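Long-range contact in Lmo2119 protein (Listeria monocytogenes serovar 1/2a, PDB 5HQH), which is of unknown function but contains the YbbR-like domain seen here, one piece of a larger protein with a signal sequence: residues E14-K19 against F56-D61. Residues are numbered along the deposited sequence; the frame is centred on the assembly and turned at random.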
loop_
_atom_site.group_PDB
_atom_site.type_symbol
_atom_site.label_atom_id
_atom_site.label_comp_id
_atom_site.label_asym_id
_atom_site.label_seq_id
_atom_site.Cartn_x
_atom_site.Cartn_y
_atom_site.Cartn_z
ATOM N N GLU A 14 -9.202 -7.392 -6.166
ATOM C CA GLU A 14 -8.072 -7.289 -7.074
ATOM C C GLU A 14 -7.866 -5.840 -7.546
ATOM O O GLU A 14 -8.760 -4.998 -7.495
ATOM C CB GLU A 14 -8.293 -8.197 -8.278
ATOM C CG GLU A 14 -8.307 -9.663 -7.892
ATOM C CD GLU A 14 -8.651 -10.572 -9.044
ATOM O OE1 GLU A 14 -8.037 -10.459 -10.116
ATOM O OE2 GLU A 14 -9.533 -11.428 -8.864
ATOM N N ASN A 15 -6.644 -5.569 -7.976
ATOM C CA ASN A 15 -6.299 -4.314 -8.627
ATOM C C ASN A 15 -6.491 -3.085 -7.766
ATOM O O ASN A 15 -6.965 -2.064 -8.230
ATOM C CB ASN A 15 -7.026 -4.218 -9.965
ATOM C CG ASN A 15 -6.740 -5.405 -10.861
ATOM O OD1 ASN A 15 -5.581 -5.783 -11.046
ATOM N ND2 ASN A 15 -7.771 -5.996 -11.401
ATOM N N VAL A 16 -6.136 -3.216 -6.498
ATOM C CA VAL A 16 -6.242 -2.110 -5.556
ATOM C C VAL A 16 -4.967 -1.244 -5.689
ATOM O O VAL A 16 -3.857 -1.766 -5.617
ATOM C CB VAL A 16 -6.336 -2.633 -4.130
ATOM C CG1 VAL A 16 -6.290 -1.500 -3.164
ATOM C CG2 VAL A 16 -7.590 -3.437 -3.944
ATOM N N PRO A 17 -5.119 0.069 -5.880
ATOM C CA PRO A 17 -3.925 0.905 -6.031
ATOM C C PRO A 17 -3.106 1.012 -4.755
ATOM O O PRO A 17 -3.639 0.888 -3.633
ATOM C CB PRO A 17 -4.504 2.257 -6.428
ATOM C CG PRO A 17 -5.873 2.267 -5.918
ATOM C CD PRO A 17 -6.363 0.856 -5.979
ATOM N N VAL A 18 -1.816 1.260 -4.927
ATOM C CA VAL A 18 -0.903 1.486 -3.816
ATOM C C VAL A 18 -0.361 2.911 -3.869
ATOM O O VAL A 18 0.244 3.305 -4.873
ATOM C CB VAL A 18 0.300 0.530 -3.866
ATOM C CG1 VAL A 18 1.235 0.808 -2.689
ATOM C CG2 VAL A 18 -0.137 -0.925 -3.877
ATOM N N LYS A 19 -0.611 3.684 -2.820
ATOM C CA LYS A 19 -0.102 5.024 -2.670
ATOM C C LYS A 19 1.313 4.914 -2.108
ATOM O O LYS A 19 1.642 3.958 -1.400
ATOM C CB LYS A 19 -0.976 5.837 -1.697
ATOM C CG LYS A 19 -2.428 5.932 -2.106
ATOM C CD LYS A 19 -2.660 6.969 -3.156
ATOM C CE LYS A 19 -4.125 7.024 -3.576
ATOM N NZ LYS A 19 -4.454 5.898 -4.520
ATOM N N PHE A 56 -10.691 2.304 1.728
ATOM C CA PHE A 56 -9.440 2.032 2.464
ATOM C C PHE A 56 -8.292 2.380 1.534
ATOM O O PHE A 56 -8.469 2.504 0.315
ATOM C CB PHE A 56 -9.354 0.595 2.911
ATOM C CG PHE A 56 -9.561 -0.413 1.800
ATOM C CD1 PHE A 56 -8.480 -0.861 1.055
ATOM C CD2 PHE A 56 -10.830 -0.912 1.480
ATOM C CE1 PHE A 56 -8.669 -1.745 0.010
ATOM C CE2 PHE A 56 -11.014 -1.787 0.443
ATOM C CZ PHE A 56 -9.914 -2.232 -0.289
ATOM N N THR A 57 -7.114 2.548 2.119
ATOM C CA THR A 57 -5.926 3.000 1.390
ATOM C C THR A 57 -4.759 2.107 1.675
ATOM O O THR A 57 -4.372 1.981 2.825
ATOM C CB THR A 57 -5.552 4.416 1.850
ATOM O OG1 THR A 57 -6.681 5.297 1.632
ATOM C CG2 THR A 57 -4.325 4.921 1.138
ATOM N N VAL A 58 -4.206 1.459 0.633
ATOM C CA VAL A 58 -2.992 0.659 0.751
ATOM C C VAL A 58 -1.829 1.580 0.414
ATOM O O VAL A 58 -1.907 2.332 -0.553
ATOM C CB VAL A 58 -2.984 -0.529 -0.224
ATOM C CG1 VAL A 58 -1.704 -1.338 -0.064
ATOM C CG2 VAL A 58 -4.200 -1.408 0.006
ATOM N N TYR A 59 -0.796 1.553 1.249
ATOM C CA TYR A 59 0.323 2.451 1.054
ATOM C C TYR A 59 1.668 1.871 1.445
ATOM O O TYR A 59 1.780 1.013 2.319
ATOM C CB TYR A 59 0.098 3.756 1.813
ATOM C CG TYR A 59 0.019 3.668 3.337
ATOM C CD1 TYR A 59 -1.153 3.262 3.956
ATOM C CD2 TYR A 59 1.073 4.084 4.158
ATOM C CE1 TYR A 59 -1.257 3.208 5.322
ATOM C CE2 TYR A 59 0.955 4.040 5.545
ATOM C CZ TYR A 59 -0.224 3.626 6.116
ATOM O OH TYR A 59 -0.337 3.624 7.497
ATOM N N ALA A 60 2.694 2.414 0.785
ATOM C CA ALA A 60 4.097 2.194 1.121
ATOM C C ALA A 60 4.576 3.526 1.699
ATOM O O ALA A 60 4.615 4.536 0.998
ATOM C CB ALA A 60 4.934 1.796 -0.106
ATOM N N ASP A 61 4.986 3.514 2.971
ATOM C CA ASP A 61 5.498 4.730 3.608
ATOM C C ASP A 61 7.017 4.717 3.605
ATOM O O ASP A 61 7.656 3.958 4.345
ATOM C CB ASP A 61 4.995 4.876 5.023
ATOM C CG ASP A 61 5.293 6.247 5.597
ATOM O OD1 ASP A 61 5.913 7.099 4.932
ATOM O OD2 ASP A 61 4.890 6.528 6.733
HETATM O O HOH W 1 -5.440 1.968 -1.947
#
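Lys19 O accepts the backbone N-H of Ala60 at 2.9 Å, N to O, and the CA-H of Tyr59 adds a weaker contact to the same oxygen. Lys19 N donates to Val58 O, also at 2.9 Å, and both bonds are nearly straight (N-H...O 165°). Lys19 thus bonds on both sides of Tyr59, as parallel strands require. Toward Phe56 the strands splay, and a water spans the gap, donating to Pro17 O (2.7 Å) and accepting from Val58 N (2.9 Å); proline has no N-H to offer, but its carbonyl still serves. On the face carrying Val18 and Val58, beta-branched valines favour the extended backbone and pack closely. The rotamer of Val58 (chi1 -180°) divides its methyls: CG2 meets Val16 CG1 at 3.8 Å, the side chains crossing at about a right angle, and CG1 meets Val18 CG2. Val16 CG1 also touches Phe56 CE1, and Val38 of strand 35-42 packs on Val16 and Val58. On the other face the aliphatic part of Lys19 crosses Thr57, CG to CG2 at 3.9 Å, whereas Thr57 OG1 bonds to Asp78. Strand 57-61, which follows helix 44-53, and strand 9-21 form the one parallel pairing in this YbbR-like domain's mixed sheet.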